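Local coordinates for protein proline dipeptidase (Streptococcus pneumoniae, PDB 3PN9) that probably hydrolyses dipeptides that end in proline when full length, the chain here being its creatinase/prolidase N-terminal domain, at residues A[54-59]-A[74-79]; A[19-24]-A[48-53]; A[100-105]-A[122-127]. One frame throughout, in Å; residues are numbered along the deposited sequence.

Interaction 1: A[54-59]-A[74-79]; sequences EPLLFV and PVVGYV
P74, V76 and F58 carry much of the contact between two parallel strands, 56-59 and 75-78. P74 has no N-H to offer, which suits the position just before the strand; its ring comes close to the preceding segment, CD lying 3.3 Å from P55 O, while its own carbonyl takes an almost straight bond from L57 N (2.9 Å to P74 O, 172°). V76 continues the pairing with both backbone polar atoms: its N donates to L57 O and its O accepts from V59 N. Its two methyls divide the work, CG2 reaching L56 CD1 at 3.6 Å and CG1 lying 4.0 Å from F58 CD1. F58, with CG anti to the backbone N (chi1 -179°), sends its ring on toward Y78. Their planes are almost parallel but slid so far that the rings barely overlap, meeting at F58 CZ and Y78 CD2, 3.5 Å apart; Y78 OH is held by Q44 N. K87 of helix 84-91 touches both F58 and V76, whereas L57, V59 and V75 face helix 64-70. Adjacent parallel strands joined through that helix form a beta-alpha-beta crossover.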
# COMPACT_ATOMS: atom_id res chain seq x y z
N GLU A 54 12.29 -0.74 12.29
CA GLU A 54 13.18 -1.82 11.79
C GLU A 54 12.85 -3.16 12.48
O GLU A 54 12.30 -3.15 13.61
CB GLU A 54 14.64 -1.54 12.16
CG GLU A 54 15.34 -0.67 11.09
CD GLU A 54 16.93 -0.67 11.32
OE1 GLU A 54 17.75 -1.25 10.52
OE2 GLU A 54 17.25 -0.12 12.37
N PRO A 55 13.22 -4.29 11.85
CA PRO A 55 12.82 -5.57 12.49
C PRO A 55 13.72 -5.86 13.75
O PRO A 55 14.72 -5.17 13.99
CB PRO A 55 13.23 -6.60 11.47
CG PRO A 55 13.33 -5.87 10.14
CD PRO A 55 13.72 -4.44 10.47
N LEU A 56 13.38 -6.92 14.49
CA LEU A 56 14.22 -7.36 15.62
C LEU A 56 14.48 -8.82 15.38
O LEU A 56 13.54 -9.64 15.28
CB LEU A 56 13.41 -7.11 16.96
CG LEU A 56 14.03 -7.99 18.14
CD1 LEU A 56 15.36 -7.21 18.44
CD2 LEU A 56 13.06 -7.87 19.27
N LEU A 57 15.73 -9.23 15.38
CA LEU A 57 15.98 -10.64 15.28
C LEU A 57 16.29 -11.12 16.74
O LEU A 57 17.23 -10.62 17.38
CB LEU A 57 17.18 -10.88 14.37
CG LEU A 57 17.69 -12.35 14.22
CD1 LEU A 57 16.60 -13.49 13.96
CD2 LEU A 57 18.84 -12.41 13.16
N PHE A 58 15.54 -12.13 17.21
CA PHE A 58 15.74 -12.62 18.62
C PHE A 58 16.33 -14.01 18.57
O PHE A 58 15.76 -14.86 17.90
CB PHE A 58 14.35 -12.66 19.29
CG PHE A 58 14.43 -13.13 20.77
CD1 PHE A 58 14.79 -12.23 21.78
CD2 PHE A 58 14.20 -14.48 21.07
CE1 PHE A 58 14.83 -12.70 23.18
CE2 PHE A 58 14.24 -14.95 22.41
CZ PHE A 58 14.53 -14.08 23.44
N VAL A 59 17.47 -14.26 19.25
CA VAL A 59 18.19 -15.52 19.07
C VAL A 59 18.77 -15.99 20.44
O VAL A 59 18.85 -15.16 21.34
CB VAL A 59 19.39 -15.37 18.12
CG1 VAL A 59 18.85 -15.01 16.61
CG2 VAL A 59 20.41 -14.30 18.63
N PRO A 74 18.46 -4.46 14.64
CA PRO A 74 18.82 -4.94 16.03
C PRO A 74 18.67 -6.48 16.24
O PRO A 74 17.75 -7.15 15.67
CB PRO A 74 17.83 -4.20 16.98
CG PRO A 74 17.51 -2.87 16.17
CD PRO A 74 17.45 -3.38 14.65
N VAL A 75 19.57 -7.04 17.02
CA VAL A 75 19.61 -8.44 17.36
C VAL A 75 19.59 -8.41 18.93
O VAL A 75 20.33 -7.61 19.52
CB VAL A 75 20.89 -9.14 16.84
CG1 VAL A 75 21.04 -10.57 17.41
CG2 VAL A 75 20.87 -9.23 15.26
N VAL A 76 18.76 -9.24 19.56
CA VAL A 76 18.74 -9.40 21.03
C VAL A 76 18.89 -10.91 21.30
O VAL A 76 18.25 -11.76 20.58
CB VAL A 76 17.42 -8.87 21.60
CG1 VAL A 76 17.18 -9.40 23.17
CG2 VAL A 76 17.39 -7.31 21.44
N GLY A 77 19.72 -11.26 22.30
CA GLY A 77 19.95 -12.66 22.60
C GLY A 77 19.41 -13.00 24.01
O GLY A 77 19.02 -12.10 24.79
N TYR A 78 19.30 -14.29 24.33
CA TYR A 78 18.86 -14.62 25.73
C TYR A 78 19.65 -15.81 26.19
O TYR A 78 20.00 -16.66 25.37
CB TYR A 78 17.34 -14.83 25.88
CG TYR A 78 16.92 -16.22 25.45
CD1 TYR A 78 16.55 -17.20 26.41
CD2 TYR A 78 16.85 -16.57 24.05
CE1 TYR A 78 16.12 -18.52 26.02
CE2 TYR A 78 16.45 -17.85 23.64
CZ TYR A 78 16.09 -18.83 24.63
OH TYR A 78 15.67 -20.07 24.20
N VAL A 79 19.95 -15.91 27.51
CA VAL A 79 20.66 -17.09 27.97
C VAL A 79 19.65 -18.02 28.60
O VAL A 79 18.53 -17.63 28.86
CB VAL A 79 21.81 -16.71 29.09
CG1 VAL A 79 22.94 -15.81 28.44
CG2 VAL A 79 21.20 -16.04 30.29

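Interaction 2: A[19-24]-A[48-53]; sequences LDVAVV and FVLADQ
V21, A22 and V23 pair with L50, V49 and F48 in a buried antiparallel contact at the middle of the mixed sheet, where strands 21-24 and 46-50 lie side by side. A22 and V49 are the hydrogen-bonded pair: each N donates to the other's O over 2.8 Å, at 169° for A22 N to V49 O and 172° for V49 N to A22 O. V21 with L50 and V23 with F48 flank it as non-hydrogen-bonded pairs. Beyond the strands, A51 N makes only a weak bond to D20 O.

On the face carrying V21, V23, F48 and L50, valine branches of V21 and V23 pack against F48. V23 lies alongside F48 and points the same way; both its methyls touch the same CD1-CE1 side of the ring, CG1 3.8 Å from F48 CE1 and CG2 3.8 Å from F48 CD1. V21 CG2, anti to its own N because chi1 is 61°, approaches the ring near its plane and also meets L50 CD2 at 3.9 Å. V100 of strand 99-102 touches both V21 and V23. The reverse face bears A22 and V49, whose CB atoms, A22 CB and V49 CB, come within 4.3 Å; there the branched side chain of V49 meets L7 and I10 of helix 6-17.

The D20 side chain takes no part in the pairing; its OD2 accepts from the backbone N atoms of K98 and R99. The chemistry is thus nearly all apolar between side chains, with backbone bonds satisfying the buried amides and the carboxylate held outside the pairing.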
# COMPACT_ATOMS: atom_id res chain seq x y z
N LEU A 19 -1.66 -5.31 9.84
CA LEU A 19 -0.99 -6.13 10.83
C LEU A 19 -0.04 -5.24 11.59
O LEU A 19 0.64 -4.43 10.96
CB LEU A 19 -0.19 -7.28 10.07
CG LEU A 19 -1.07 -8.40 9.49
CD1 LEU A 19 -0.34 -9.30 8.52
CD2 LEU A 19 -1.61 -9.31 10.67
N ASP A 20 0.15 -5.49 12.90
CA ASP A 20 1.18 -4.74 13.67
C ASP A 20 2.57 -5.44 13.59
O ASP A 20 3.61 -4.75 13.67
CB ASP A 20 0.69 -4.66 15.14
CG ASP A 20 -0.66 -3.98 15.21
OD1 ASP A 20 -0.65 -2.82 14.82
OD2 ASP A 20 -1.70 -4.61 15.44
N VAL A 21 2.59 -6.78 13.38
CA VAL A 21 3.85 -7.41 13.29
C VAL A 21 3.70 -8.79 12.64
O VAL A 21 2.66 -9.45 12.68
CB VAL A 21 4.49 -7.55 14.78
CG1 VAL A 21 3.55 -8.41 15.61
CG2 VAL A 21 5.86 -8.27 14.76
N ALA A 22 4.77 -9.19 11.99
CA ALA A 22 4.83 -10.60 11.50
C ALA A 22 5.94 -11.32 12.29
O ALA A 22 7.08 -10.84 12.33
CB ALA A 22 5.24 -10.63 10.00
N VAL A 23 5.65 -12.53 12.70
CA VAL A 23 6.55 -13.26 13.50
C VAL A 23 6.97 -14.47 12.66
O VAL A 23 6.18 -15.40 12.42
CB VAL A 23 5.89 -13.81 14.85
CG1 VAL A 23 7.00 -14.55 15.67
CG2 VAL A 23 5.26 -12.61 15.62
N VAL A 24 8.25 -14.53 12.35
CA VAL A 24 8.78 -15.60 11.56
C VAL A 24 9.53 -16.54 12.49
O VAL A 24 10.47 -16.08 13.21
CB VAL A 24 9.81 -15.03 10.51
CG1 VAL A 24 10.25 -16.11 9.56
CG2 VAL A 24 9.06 -13.91 9.66
N PHE A 48 11.09 -10.69 14.19
CA PHE A 48 9.87 -9.94 14.30
C PHE A 48 9.93 -8.80 13.27
O PHE A 48 10.84 -7.94 13.37
CB PHE A 48 9.77 -9.28 15.68
CG PHE A 48 9.61 -10.34 16.77
CD1 PHE A 48 8.34 -10.84 17.04
CD2 PHE A 48 10.76 -10.89 17.42
CE1 PHE A 48 8.19 -11.85 18.04
CE2 PHE A 48 10.59 -11.87 18.43
CZ PHE A 48 9.29 -12.36 18.72
N VAL A 49 9.02 -8.80 12.29
CA VAL A 49 9.04 -7.68 11.31
C VAL A 49 7.89 -6.80 11.77
O VAL A 49 6.73 -7.20 11.72
CB VAL A 49 8.76 -8.18 9.86
CG1 VAL A 49 8.97 -6.95 8.88
CG2 VAL A 49 9.82 -9.31 9.46
N LEU A 50 8.24 -5.64 12.28
CA LEU A 50 7.30 -4.73 12.82
C LEU A 50 6.79 -3.80 11.70
O LEU A 50 7.53 -3.54 10.76
CB LEU A 50 8.07 -3.82 13.84
CG LEU A 50 8.47 -4.68 15.12
CD1 LEU A 50 9.63 -4.03 15.96
CD2 LEU A 50 7.17 -4.77 15.99
N ALA A 51 5.59 -3.22 11.86
CA ALA A 51 4.97 -2.49 10.74
C ALA A 51 5.72 -1.21 10.49
O ALA A 51 5.88 -0.81 9.32
CB ALA A 51 3.50 -2.14 11.02
N ASP A 52 6.18 -0.56 11.56
CA ASP A 52 6.64 0.82 11.39
C ASP A 52 7.99 1.09 11.95
O ASP A 52 8.33 2.29 12.13
CB ASP A 52 5.62 1.83 12.08
CG ASP A 52 4.20 1.72 11.51
OD1 ASP A 52 4.01 1.51 10.26
OD2 ASP A 52 3.24 1.85 12.31
N GLN A 53 8.81 0.07 12.16
CA GLN A 53 10.17 0.37 12.53
C GLN A 53 11.00 -0.78 12.09
O GLN A 53 10.43 -1.78 11.62
CB GLN A 53 10.29 0.58 14.08
CG GLN A 53 9.82 -0.60 14.94
CD GLN A 53 9.86 -0.16 16.43
OE1 GLN A 53 9.01 0.59 16.85
NE2 GLN A 53 10.89 -0.53 17.13

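Interaction 3: A[100-105]-A[122-127]; sequences VAVEFD and AEFDNL
V100 and V102 bind segment 122-127 through four backbone hydrogen bonds of parallel pairing: V100 N to E123 O, D125 N to V100 O, V102 N to D125 O, and L127 N to V102 O (2.8 Å). The polar side-chain contact belongs to N126. Its OD1 accepts from F104 N (3.1 Å), which sits above the carbonyl plane, and also from T128 N; ND2 reaches D105 OD1 through a water. With CG anti to the backbone N (chi1 -176°), the amide lies flat over F104, ring and amide planes 7° apart, and N126 CB stands 3.4 Å above the ring centre in a CH-pi contact. Two bonds on OD1 and a ring beneath should fix the amide's rotation, an office well matched to asparagine. D125 and E123 send their carboxylates to R99 in salt bridges.

Among apolar groups, V100 lies beside F124 with its CB over one face of the ring, toward the rim, while V102 CG1 meets the edge, 3.8 Å from F124 CD1. V100 CG2 packs tightly on A122 CB, at 3.4 Å. Helix 109-118 covers the V102 and F124 face, and strand 21-24 borders 99-102, while 123-126 is outermost within the chain, where N126 N bonds D80 of the third subunit.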
# COMPACT_ATOMS: atom_id res chain seq x y z
N VAL A 100 -1.47 -9.93 14.61
CA VAL A 100 -0.12 -10.49 14.48
C VAL A 100 -0.24 -11.59 13.40
O VAL A 100 -1.21 -12.32 13.40
CB VAL A 100 0.24 -11.15 15.88
CG1 VAL A 100 1.54 -12.02 15.84
CG2 VAL A 100 0.40 -9.95 16.96
N ALA A 101 0.79 -11.79 12.57
CA ALA A 101 0.79 -12.91 11.66
C ALA A 101 1.89 -13.85 12.08
O ALA A 101 2.99 -13.41 12.36
CB ALA A 101 1.11 -12.38 10.12
N VAL A 102 1.60 -15.14 11.98
CA VAL A 102 2.58 -16.17 12.26
C VAL A 102 2.50 -17.30 11.25
O VAL A 102 1.52 -17.41 10.50
CB VAL A 102 2.27 -16.82 13.68
CG1 VAL A 102 2.49 -15.76 14.83
CG2 VAL A 102 0.84 -17.46 13.68
N GLU A 103 3.54 -18.13 11.17
CA GLU A 103 3.51 -19.16 10.14
C GLU A 103 2.77 -20.39 10.60
O GLU A 103 3.36 -21.21 11.34
CB GLU A 103 4.91 -19.63 9.74
CG GLU A 103 5.79 -18.38 9.25
CD GLU A 103 7.25 -18.76 9.04
OE1 GLU A 103 8.11 -18.72 9.97
OE2 GLU A 103 7.61 -19.21 7.91
N PHE A 104 1.54 -20.57 10.10
CA PHE A 104 0.71 -21.71 10.58
C PHE A 104 1.36 -23.03 10.23
O PHE A 104 1.19 -24.02 10.98
CB PHE A 104 -0.70 -21.70 9.96
CG PHE A 104 -1.68 -20.74 10.60
CD1 PHE A 104 -1.24 -19.63 11.33
CD2 PHE A 104 -3.05 -20.90 10.33
CE1 PHE A 104 -2.13 -18.68 11.83
CE2 PHE A 104 -3.95 -19.98 10.87
CZ PHE A 104 -3.51 -18.88 11.67
N ASP A 105 2.13 -23.11 9.14
CA ASP A 105 2.74 -24.41 8.80
C ASP A 105 4.01 -24.72 9.58
O ASP A 105 4.53 -25.79 9.42
CB ASP A 105 3.15 -24.48 7.29
CG ASP A 105 1.92 -24.65 6.38
OD1 ASP A 105 0.77 -24.80 6.90
OD2 ASP A 105 2.16 -24.71 5.17
N ALA A 122 -3.81 -10.10 20.97
CA ALA A 122 -3.78 -10.07 19.47
C ALA A 122 -4.67 -11.15 18.85
O ALA A 122 -4.83 -12.22 19.42
CB ALA A 122 -2.36 -10.26 18.98
N GLU A 123 -5.22 -10.91 17.67
CA GLU A 123 -5.68 -12.03 16.78
C GLU A 123 -4.49 -12.49 15.99
O GLU A 123 -3.58 -11.64 15.66
CB GLU A 123 -6.64 -11.58 15.66
CG GLU A 123 -7.60 -10.47 15.85
CD GLU A 123 -8.40 -10.24 14.48
OE1 GLU A 123 -9.15 -11.21 14.06
OE2 GLU A 123 -8.23 -9.16 13.80
N PHE A 124 -4.46 -13.77 15.63
CA PHE A 124 -3.31 -14.34 14.89
C PHE A 124 -3.72 -14.70 13.45
O PHE A 124 -4.58 -15.60 13.26
CB PHE A 124 -2.74 -15.55 15.62
CG PHE A 124 -1.94 -15.13 16.89
CD1 PHE A 124 -0.60 -15.20 16.91
CD2 PHE A 124 -2.59 -14.68 18.03
CE1 PHE A 124 0.17 -14.88 18.10
CE2 PHE A 124 -1.81 -14.24 19.20
CZ PHE A 124 -0.43 -14.38 19.20
N ASP A 125 -3.13 -14.06 12.45
CA ASP A 125 -3.44 -14.45 11.05
C ASP A 125 -2.29 -15.37 10.56
O ASP A 125 -1.20 -15.43 11.17
CB ASP A 125 -3.34 -13.20 10.17
CG ASP A 125 -4.63 -12.31 10.15
OD1 ASP A 125 -5.44 -12.37 11.09
OD2 ASP A 125 -4.72 -11.44 9.20
N ASN A 126 -2.46 -15.99 9.40
CA ASN A 126 -1.46 -16.92 8.90
C ASN A 126 -0.55 -16.13 7.91
O ASN A 126 -1.04 -15.65 6.88
CB ASN A 126 -2.22 -18.05 8.19
CG ASN A 126 -1.30 -19.14 7.69
OD1 ASN A 126 -0.13 -19.14 7.96
ND2 ASN A 126 -1.85 -20.12 6.93
N LEU A 127 0.76 -16.18 8.10
CA LEU A 127 1.73 -15.54 7.22
C LEU A 127 2.24 -16.54 6.17
O LEU A 127 2.91 -16.11 5.23
CB LEU A 127 3.01 -15.25 8.12
CG LEU A 127 4.26 -14.52 7.52
CD1 LEU A 127 3.81 -13.16 7.02
CD2 LEU A 127 5.30 -14.29 8.66
O HOH W 1 -0.52 -22.45 5.65

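All three contacts are pairings within one mixed sheet, which close in series along the sequence, in the order 2, 1, 3. Interaction 2 holds the middle. It meets interaction 1 where F48 N approaches L56 O at 2.9 Å, and interaction 3 where V23 N approaches A101 O at 2.8 Å, both probable hydrogen bonds. Interactions 1 and 3 lie on opposite sides of the chain's centre, their centres about 20 Å apart and their nearest atoms about 11 Å, with strands 46-50 and 21-24 between them in the sheet. In prolidases of this family the metal-dependent active site belongs to the C-terminal catalytic domain, which this chain lacks; these contacts build the N-terminal domain instead.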